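Local coordinates for protein acetyltransferase, GNAT family (Listeria monocytogenes str. 4b, PDB 2OH1) that probably transfers an acetyl or other acyl group from its coenzyme A thioester to an acceptor that is not known, as a member of the GNAT family, at residues Lys102-His107 with Glu129-Glu134; Gln153-Tyr158 with Tyr170-Glu175. One frame throughout, in Å; residues are numbered along the deposited sequence.

Overall arrangement
Both contacts join helices to the central mixed sheet of a GNAT fold. Contact 1 sets helix 120-134 against strand 103-111, contact 2 helix 149-157 against strand 169-175. Their centres lie about 14 Å apart. Strands 103-111 and 169-175 flank strand 139-145 in one sheet, so both contacts pack on neighbouring parts of it. Both are mainly buried; contact 2 alone has an exposed touching residue, V156. Contact 1 is small and apolar, one tyrosine against a helix backbone and a leucine. Contact 2 is larger and mixed, with a buried tyrosine pair and a lysine bond to a carbonyl just after the helix. K174 NZ of contact 2 is 2.8 Å from E129 OE2 of contact 1, a salt bridge.

Contact 1 of 2, residues Lys102-His107 with Glu129-Glu134; sequences KAYYLH and EKLGIE
Y104 meets L131 and G132 where strand 103-111 is packed by helix 120-134. Strand, helix and the parallel strand 139-145 form a beta-alpha-beta unit of the GNAT fold. The contact lies in the last turns of the helix, and its two segments bury 115 Å² between them. Y104 provides more than half of that area.

Y104 leaves the strand toward the helix. Its CG lies anti to the carbonyl carbon, chi1 -67°, and this brings the CE2 edge of the ring, with CD2 behind it, to the helix backbone. G132 is the helix residue whose backbone lies nearest the strand segment, with its CA 7.2 Å from the CA of Y104. With no side chain on G132, Y104 CE2 touches its main-chain CA and N directly, obliquely to the ring. Y104 CE2 is 3.7 Å from G132 N.

L131 meets the ring in another way. Its CG sits at the ring edge, near the ring plane, 3.8 Å from Y104 CE2. The two side chains cross at about a right angle. L131 has CG anti to its own backbone N, chi1 177°, which turns the CG branch point and CD2 to the Y104 ring. L131 CD2 is 3.9 Å from Y104 CE2. The contact between the segments is van der Waals packing.

M135 and V137, in the link from the helix to strand 139-145, also touch the Y104 side chain, as does I140 of that strand. Along the strand itself, the backbone of Y104 is hydrogen-bonded to F139 and R141. L106, two residues further on, packs on I125 and A128, earlier in the same helix. The closest approach of the contact is Y104 CE2 to G132 CA, 3.6 Å.

Contact 2 of 2, residues Gln153-Tyr158 with Tyr170-Glu175; sequences QMYVRY and YLYQKE
Y172 and Y155 form the buried part of this contact, between strand 169-175 and helix 149-157. The segments bury 199 Å², and Y172 gives the largest share. Its ring stands between strand and helix, with Y155 CB over one face. The two rings meet obliquely, the planes at 44° and the centroids 6.0 Å apart. They come no nearer than 4.5 Å, from Y155 CD2 to Y172 CD2. L142 of strand 139-145 touches both tyrosines. The phenol of Y172 is hydrogen-bonded through OH to N152 OD1, one turn before V156 in the same helix.

V156 is the solvent-exposed rim. It is in firm contact all the same, with its CG2 meeting Y172 CE1 at 3.8 Å. This methyl is the branch beside the backbone N, and it comes to the ring obliquely.

A polar link closes the contact just past the end of helix 149-157. K174 NZ donates to Y158 O over 2.7 Å, with a C=O...N angle of 164°, so the nitrogen lies almost in line with the carbonyl. The lysine chain leaves the strand extended and bends at chi3, -78°, which brings NZ to this oxygen. The same NZ forms a salt bridge with E129, so the ammonium group is held by a carboxylate and a carbonyl. The end of the Y158 side chain leads away from strand 169-175, and its OH is hydrogen-bonded to S121 OG of helix 120-134.

This packing of helix 149-157 on strands 139-145 and 169-175 belongs to the C-terminal half of the GNAT acetyltransferase fold.

Contact 1 of 2, residues Lys102-His107 with Glu129-Glu134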
ATOM      1  N   LYS A 102      14.793  10.313  -0.345  1.00 23.04           N
ATOM      2  CA  LYS A 102      14.491   9.036   0.228  1.00 22.23           C
ATOM      3  C   LYS A 102      13.007   9.048   0.550  1.00 23.43           C
ATOM      4  O   LYS A 102      12.472  10.002   1.093  1.00 20.26           O
ATOM      5  CB  LYS A 102      15.267   8.800   1.506  1.00 22.32           C
ATOM      6  CG  LYS A 102      16.785   8.981   1.356  1.00 30.05           C
ATOM      7  CD  LYS A 102      17.345   8.099   0.271  1.00 37.83           C
ATOM      8  CE  LYS A 102      18.877   8.192   0.233  1.00 37.82           C
ATOM      9  NZ  LYS A 102      19.364   7.266  -0.816  1.00 53.16           N
ATOM     10  N   ALA A 103      12.349   7.952   0.221  1.00 18.88           N
ATOM     11  CA  ALA A 103      10.923   7.828   0.424  1.00 16.87           C
ATOM     12  C   ALA A 103      10.566   6.364   0.306  1.00 19.22           C
ATOM     13  O   ALA A 103      11.272   5.618  -0.333  1.00 18.85           O
ATOM     14  CB  ALA A 103      10.143   8.632  -0.615  1.00 15.24           C
ATOM     15  N   TYR A 104       9.471   5.988   0.949  1.00 16.83           N
ATOM     16  CA  TYR A 104       8.797   4.737   0.729  1.00 15.52           C
ATOM     17  C   TYR A 104       7.604   4.973  -0.178  1.00 16.99           C
ATOM     18  O   TYR A 104       6.945   6.036  -0.114  1.00 18.48           O
ATOM     19  CB  TYR A 104       8.263   4.196   2.027  1.00 18.12           C
ATOM     20  CG  TYR A 104       9.313   3.760   3.052  1.00 17.12           C
ATOM     21  CD1 TYR A 104      10.680   3.649   2.732  1.00 17.34           C
ATOM     22  CD2 TYR A 104       8.908   3.416   4.355  1.00 19.65           C
ATOM     23  CE1 TYR A 104      11.604   3.163   3.673  1.00 18.09           C
ATOM     24  CE2 TYR A 104       9.833   2.989   5.286  1.00 21.57           C
ATOM     25  CZ  TYR A 104      11.140   2.865   4.936  1.00 17.51           C
ATOM     26  OH  TYR A 104      12.061   2.452   5.879  1.00 24.16           O
ATOM     27  N   TYR A 105       7.344   4.005  -1.057  1.00 16.29           N
ATOM     28  CA  TYR A 105       6.299   4.092  -2.042  1.00 16.62           C
ATOM     29  C   TYR A 105       5.292   2.980  -1.745  1.00 17.12           C
ATOM     30  O   TYR A 105       5.639   1.821  -1.663  1.00 17.04           O
ATOM     31  CB  TYR A 105       6.849   3.955  -3.477  1.00 15.59           C
ATOM     32  CG  TYR A 105       7.740   5.120  -3.821  1.00 15.22           C
ATOM     33  CD1 TYR A 105       9.040   5.154  -3.369  1.00 14.55           C
ATOM     34  CD2 TYR A 105       7.255   6.239  -4.483  1.00 13.90           C
ATOM     35  CE1 TYR A 105       9.872   6.283  -3.600  1.00 15.76           C
ATOM     36  CE2 TYR A 105       8.066   7.342  -4.750  1.00 15.93           C
ATOM     37  CZ  TYR A 105       9.358   7.378  -4.315  1.00 15.93           C
ATOM     38  OH  TYR A 105      10.155   8.488  -4.558  1.00 17.52           O
ATOM     39  N   LEU A 106       4.041   3.351  -1.500  0.50 16.69           N
ATOM     40  CA  LEU A 106       3.033   2.359  -1.200  0.50 16.37           C
ATOM     41  C   LEU A 106       2.405   1.883  -2.491  0.50 16.07           C
ATOM     42  O   LEU A 106       1.595   2.638  -3.074  0.50 17.04           O
ATOM     43  CB  LEU A 106       1.944   2.958  -0.268  0.50 18.48           C
ATOM     44  CG  LEU A 106       2.416   3.587   1.038  0.50 17.44           C
ATOM     45  CD1 LEU A 106       1.226   3.931   1.974  0.50 20.77           C
ATOM     46  CD2 LEU A 106       3.426   2.716   1.743  0.50 19.83           C
ATOM     47  N   HIS A 107       2.675   0.619  -2.877  1.00 16.43           N
ATOM     48  CA  HIS A 107       2.195   0.031  -4.104  1.00 18.45           C
ATOM     49  C   HIS A 107       0.845  -0.621  -4.058  1.00 20.91           C
ATOM     50  O   HIS A 107       0.080  -0.502  -5.029  1.00 21.30           O
ATOM     51  CB  HIS A 107       3.186  -0.942  -4.625  1.00 18.86           C
ATOM     52  CG  HIS A 107       4.375  -0.279  -5.253  1.00 22.96           C
ATOM     53  ND1 HIS A 107       5.038  -0.829  -6.320  1.00 21.65           N
ATOM     54  CD2 HIS A 107       5.006   0.894  -4.980  1.00 20.65           C
ATOM     55  CE1 HIS A 107       6.002  -0.013  -6.692  1.00 20.43           C
ATOM     56  NE2 HIS A 107       6.016   1.039  -5.909  1.00 21.23           N
ATOM     57  N   GLU A 129       3.999   4.865   7.851  1.00 19.35           N
ATOM     58  CA  GLU A 129       4.449   6.162   8.375  1.00 16.73           C
ATOM     59  C   GLU A 129       5.368   5.944   9.564  1.00 21.22           C
ATOM     60  O   GLU A 129       6.471   6.490   9.608  1.00 18.12           O
ATOM     61  CB  GLU A 129       3.281   7.046   8.761  1.00 17.14           C
ATOM     62  CG  GLU A 129       2.368   7.440   7.588  1.00 16.91           C
ATOM     63  CD  GLU A 129       1.115   8.193   8.054  1.00 23.39           C
ATOM     64  OE1 GLU A 129       1.215   8.991   9.001  1.00 25.64           O
ATOM     65  OE2 GLU A 129       0.041   8.020   7.415  1.00 27.01           O
ATOM     66  N   LYS A 130       4.928   5.120  10.507  1.00 17.18           N
ATOM     67  CA  LYS A 130       5.744   4.780  11.706  1.00 18.14           C
ATOM     68  C   LYS A 130       7.063   4.116  11.342  1.00 19.57           C
ATOM     69  O   LYS A 130       8.085   4.493  11.896  1.00 19.64           O
ATOM     70  CB  LYS A 130       4.952   3.924  12.675  1.00 21.71           C
ATOM     71  CG  LYS A 130       3.898   4.692  13.391  1.00 24.05           C
ATOM     72  CD  LYS A 130       2.948   3.768  14.218  1.00 31.53           C
ATOM     73  CE  LYS A 130       2.499   4.439  15.516  1.00 48.96           C
ATOM     74  N   LEU A 131       7.065   3.201  10.386  1.00 16.58           N
ATOM     75  CA  LEU A 131       8.251   2.573   9.915  1.00 19.20           C
ATOM     76  C   LEU A 131       9.220   3.620   9.296  1.00 18.39           C
ATOM     77  O   LEU A 131      10.413   3.637   9.574  1.00 19.01           O
ATOM     78  CB  LEU A 131       7.933   1.451   8.906  1.00 21.52           C
ATOM     79  CG  LEU A 131       9.119   0.753   8.285  1.00 26.58           C
ATOM     80  CD1 LEU A 131       9.924   0.037   9.385  1.00 26.02           C
ATOM     81  CD2 LEU A 131       8.721  -0.212   7.170  1.00 24.46           C
ATOM     82  N   GLY A 132       8.694   4.508   8.466  1.00 18.15           N
ATOM     83  CA  GLY A 132       9.536   5.511   7.831  1.00 17.51           C
ATOM     84  C   GLY A 132      10.140   6.431   8.873  1.00 16.26           C
ATOM     85  O   GLY A 132      11.311   6.827   8.754  1.00 17.68           O
ATOM     86  N   ILE A 133       9.366   6.802   9.871  1.00 15.24           N
ATOM     87  CA  ILE A 133       9.889   7.636  10.975  1.00 13.63           C
ATOM     88  C   ILE A 133      11.030   6.899  11.702  1.00 17.95           C
ATOM     89  O   ILE A 133      12.108   7.450  11.898  1.00 19.14           O
ATOM     90  CB  ILE A 133       8.773   8.083  11.957  1.00 15.11           C
ATOM     91  CG1 ILE A 133       7.858   9.099  11.256  1.00 16.39           C
ATOM     92  CG2 ILE A 133       9.366   8.620  13.285  1.00 17.99           C
ATOM     93  CD1 ILE A 133       6.528   9.367  11.980  1.00 17.67           C
ATOM     94  N   GLU A 134      10.821   5.631  12.035  1.00 18.86           N
ATOM     95  CA  GLU A 134      11.858   4.813  12.718  1.00 19.22           C
ATOM     96  C   GLU A 134      13.145   4.768  11.895  1.00 20.91           C
ATOM     97  O   GLU A 134      14.260   4.760  12.464  1.00 22.44           O
ATOM     98  CB  GLU A 134      11.289   3.389  12.922  1.00 23.24           C
ATOM     99  CG  GLU A 134      12.168   2.337  13.597  1.00 26.57           C
TER

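Contact 2 of 2, residues Gln153-Tyr158 with Tyr170-Glu175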
ATOM      1  N   GLN A 153     -10.087  10.893  -2.982  1.00 15.22           N
ATOM      2  CA  GLN A 153     -10.649  11.519  -1.759  1.00 15.30           C
ATOM      3  C   GLN A 153     -10.054  10.884  -0.502  1.00 14.25           C
ATOM      4  O   GLN A 153      -9.748  11.567   0.472  1.00 16.80           O
ATOM      5  CB  GLN A 153     -12.168  11.422  -1.678  1.00 17.86           C
ATOM      6  CG  GLN A 153     -12.882  12.320  -2.580  1.00 23.57           C
ATOM      7  CD  GLN A 153     -14.394  12.029  -2.674  1.00 27.41           C
ATOM      8  OE1 GLN A 153     -14.819  10.895  -2.929  1.00 39.36           O
ATOM      9  NE2 GLN A 153     -15.190  13.069  -2.551  1.00 35.24           N
HETATM   10  N   MSE A 154      -9.887   9.559  -0.560  1.00 16.06           N
HETATM   11  CA  MSE A 154      -9.402   8.809   0.588  1.00 17.75           C
HETATM   12  C   MSE A 154      -7.988   9.236   0.941  1.00 16.09           C
HETATM   13  O   MSE A 154      -7.655   9.531   2.067  1.00 16.04           O
HETATM   14  CB  MSE A 154      -9.485   7.316   0.295  1.00 18.97           C
HETATM   15  CG  MSE A 154      -9.105   6.511   1.494  1.00 16.80           C
HETATM   16 SE   MSE A 154      -8.873   4.606   1.164  0.75 23.00          SE
HETATM   17  CE  MSE A 154      -7.079   4.758   0.549  1.00 30.63           C
ATOM     18  N   TYR A 155      -7.116   9.287  -0.055  1.00 15.24           N
ATOM     19  CA  TYR A 155      -5.756   9.690   0.240  1.00 17.87           C
ATOM     20  C   TYR A 155      -5.670  11.100   0.845  1.00 15.39           C
ATOM     21  O   TYR A 155      -4.891  11.367   1.739  1.00 14.64           O
ATOM     22  CB  TYR A 155      -4.870   9.571  -1.008  1.00 17.72           C
ATOM     23  CG  TYR A 155      -4.714   8.138  -1.484  1.00 19.04           C
ATOM     24  CD1 TYR A 155      -4.354   7.138  -0.593  1.00 22.14           C
ATOM     25  CD2 TYR A 155      -4.871   7.801  -2.805  1.00 23.30           C
ATOM     26  CE1 TYR A 155      -4.147   5.822  -1.031  1.00 20.50           C
ATOM     27  CE2 TYR A 155      -4.699   6.511  -3.242  1.00 26.14           C
ATOM     28  CZ  TYR A 155      -4.318   5.529  -2.357  1.00 21.24           C
ATOM     29  OH  TYR A 155      -4.111   4.239  -2.856  1.00 24.72           O
ATOM     30  N   VAL A 156      -6.466  12.015   0.315  1.00 14.58           N
ATOM     31  CA  VAL A 156      -6.487  13.364   0.892  1.00 15.04           C
ATOM     32  C   VAL A 156      -6.985  13.326   2.348  1.00 14.73           C
ATOM     33  O   VAL A 156      -6.421  13.948   3.239  1.00 16.55           O
ATOM     34  CB  VAL A 156      -7.323  14.305   0.000  1.00 16.75           C
ATOM     35  CG1 VAL A 156      -7.550  15.710   0.695  1.00 18.25           C
ATOM     36  CG2 VAL A 156      -6.697  14.357  -1.404  1.00 17.95           C
ATOM     37  N   ARG A 157      -8.051  12.586   2.580  1.00 16.90           N
ATOM     38  CA  ARG A 157      -8.640  12.435   3.916  1.00 19.12           C
ATOM     39  C   ARG A 157      -7.615  11.856   4.891  1.00 19.43           C
ATOM     40  O   ARG A 157      -7.579  12.251   6.059  1.00 20.66           O
ATOM     41  CB  ARG A 157      -9.837  11.515   3.831  1.00 21.59           C
ATOM     42  CG  ARG A 157     -10.671  11.507   5.061  1.00 31.66           C
ATOM     43  CD  ARG A 157     -12.036  10.945   4.761  1.00 36.90           C
ATOM     44  NE  ARG A 157     -11.955   9.529   4.440  1.00 38.98           N
ATOM     45  CZ  ARG A 157     -12.275   8.990   3.262  1.00 36.74           C
ATOM     46  NH1 ARG A 157     -12.722   9.732   2.258  1.00 29.63           N
ATOM     47  NH2 ARG A 157     -12.167   7.677   3.103  1.00 40.84           N
ATOM     48  N   TYR A 158      -6.774  10.955   4.403  1.00 18.69           N
ATOM     49  CA  TYR A 158      -5.703  10.357   5.208  1.00 19.05           C
ATOM     50  C   TYR A 158      -4.465  11.243   5.388  1.00 19.42           C
ATOM     51  O   TYR A 158      -3.474  10.812   5.974  1.00 21.76           O
ATOM     52  CB  TYR A 158      -5.266   9.017   4.619  1.00 19.88           C
ATOM     53  CG  TYR A 158      -6.269   7.866   4.646  1.00 18.61           C
ATOM     54  CD1 TYR A 158      -7.516   7.926   5.285  1.00 21.28           C
ATOM     55  CD2 TYR A 158      -5.881   6.634   4.099  1.00 21.91           C
ATOM     56  CE1 TYR A 158      -8.374   6.804   5.284  1.00 21.78           C
ATOM     57  CE2 TYR A 158      -6.711   5.553   4.107  1.00 25.99           C
ATOM     58  CZ  TYR A 158      -7.937   5.630   4.694  1.00 19.58           C
ATOM     59  OH  TYR A 158      -8.751   4.516   4.716  1.00 26.80           O
ATOM     60  N   TYR A 170      -2.340  11.022 -10.369  1.00 16.50           N
ATOM     61  CA  TYR A 170      -2.020  12.081  -9.402  1.00 16.40           C
ATOM     62  C   TYR A 170      -0.993  11.516  -8.392  1.00 16.35           C
ATOM     63  O   TYR A 170      -1.040  10.355  -8.002  1.00 17.32           O
ATOM     64  CB  TYR A 170      -3.265  12.541  -8.675  1.00 15.26           C
ATOM     65  CG  TYR A 170      -4.287  13.218  -9.536  1.00 15.30           C
ATOM     66  CD1 TYR A 170      -3.924  14.190 -10.465  1.00 15.93           C
ATOM     67  CD2 TYR A 170      -5.624  12.955  -9.358  1.00 18.96           C
ATOM     68  CE1 TYR A 170      -4.890  14.853 -11.207  1.00 17.31           C
ATOM     69  CE2 TYR A 170      -6.589  13.588 -10.068  1.00 18.99           C
ATOM     70  CZ  TYR A 170      -6.242  14.548 -11.007  1.00 16.75           C
ATOM     71  OH  TYR A 170      -7.233  15.193 -11.730  1.00 21.02           O
ATOM     72  N   LEU A 171      -0.073  12.366  -7.983  0.50 14.16           N
ATOM     73  CA  LEU A 171       0.987  12.003  -7.067  0.50 14.61           C
ATOM     74  C   LEU A 171       0.717  12.640  -5.700  0.50 14.02           C
ATOM     75  O   LEU A 171       0.434  13.829  -5.616  0.50 10.98           O
ATOM     76  CB  LEU A 171       2.336  12.511  -7.603  0.50 13.77           C
ATOM     77  CG  LEU A 171       3.009  11.732  -8.740  0.50 16.22           C
ATOM     78  CD1 LEU A 171       2.170  11.644 -10.035  0.50 14.92           C
ATOM     79  CD2 LEU A 171       4.354  12.357  -8.998  0.50 15.14           C
ATOM     80  N   TYR A 172       0.898  11.844  -4.638  1.00 15.08           N
ATOM     81  CA  TYR A 172       0.624  12.261  -3.259  1.00 15.09           C
ATOM     82  C   TYR A 172       1.808  11.918  -2.396  1.00 14.36           C
ATOM     83  O   TYR A 172       2.421  10.872  -2.522  1.00 15.51           O
ATOM     84  CB  TYR A 172      -0.590  11.540  -2.702  1.00 17.57           C
ATOM     85  CG  TYR A 172      -1.887  11.921  -3.400  1.00 15.29           C
ATOM     86  CD1 TYR A 172      -2.632  12.995  -2.975  1.00 15.42           C
ATOM     87  CD2 TYR A 172      -2.398  11.148  -4.448  1.00 13.58           C
ATOM     88  CE1 TYR A 172      -3.810  13.355  -3.615  1.00 16.26           C
ATOM     89  CE2 TYR A 172      -3.558  11.507  -5.085  1.00 16.90           C
ATOM     90  CZ  TYR A 172      -4.265  12.599  -4.665  1.00 18.41           C
ATOM     91  OH  TYR A 172      -5.457  12.926  -5.267  1.00 17.84           O
ATOM     92  N   GLN A 173       2.093  12.785  -1.439  1.00 14.01           N
ATOM     93  CA  GLN A 173       3.104  12.487  -0.423  1.00 15.55           C
ATOM     94  C   GLN A 173       2.727  13.012   0.923  1.00 15.45           C
ATOM     95  O   GLN A 173       2.008  13.991   1.044  1.00 16.05           O
ATOM     96  CB  GLN A 173       4.471  12.994  -0.827  1.00 19.05           C
ATOM     97  CG  GLN A 173       4.722  14.422  -0.770  1.00 20.68           C
ATOM     98  CD  GLN A 173       6.185  14.847  -1.119  1.00 25.68           C
ATOM     99  OE1 GLN A 173       7.034  14.071  -1.566  1.00 20.04           O
ATOM    100  NE2 GLN A 173       6.432  16.130  -0.970  1.00 22.92           N
ATOM    101  N   LYS A 174       3.218  12.301   1.914  1.00 14.91           N
ATOM    102  CA  LYS A 174       3.038  12.711   3.283  1.00 15.94           C
ATOM    103  C   LYS A 174       4.428  12.890   3.882  1.00 17.93           C
ATOM    104  O   LYS A 174       5.223  11.953   3.904  1.00 17.60           O
ATOM    105  CB  LYS A 174       2.225  11.691   4.042  1.00 20.10           C
ATOM    106  CG  LYS A 174       1.868  12.168   5.425  1.00 25.31           C
ATOM    107  CD  LYS A 174       1.152  11.178   6.294  1.00 36.90           C
ATOM    108  CE  LYS A 174      -0.263  11.037   5.978  1.00 32.80           C
ATOM    109  NZ  LYS A 174      -1.038  10.595   7.187  1.00 26.31           N
ATOM    110  N   GLU A 175       4.705  14.057   4.445  1.00 16.93           N
ATOM    111  CA  GLU A 175       5.974  14.272   5.088  1.00 22.08           C
ATOM    112  C   GLU A 175       5.917  13.634   6.472  1.00 20.71           C
ATOM    113  O   GLU A 175       4.930  13.744   7.204  1.00 25.63           O
ATOM    114  CB  GLU A 175       6.288  15.768   5.151  1.00 24.90           C
ATOM    115  CG  GLU A 175       7.804  16.050   5.312  1.00 36.74           C
ATOM    116  CD  GLU A 175       8.209  17.495   4.909  1.00 34.83           C
ATOM    117  OE1 GLU A 175       7.295  18.341   4.730  1.00 50.52           O
ATOM    118  OE2 GLU A 175       9.439  17.756   4.789  1.00 54.51           O
TER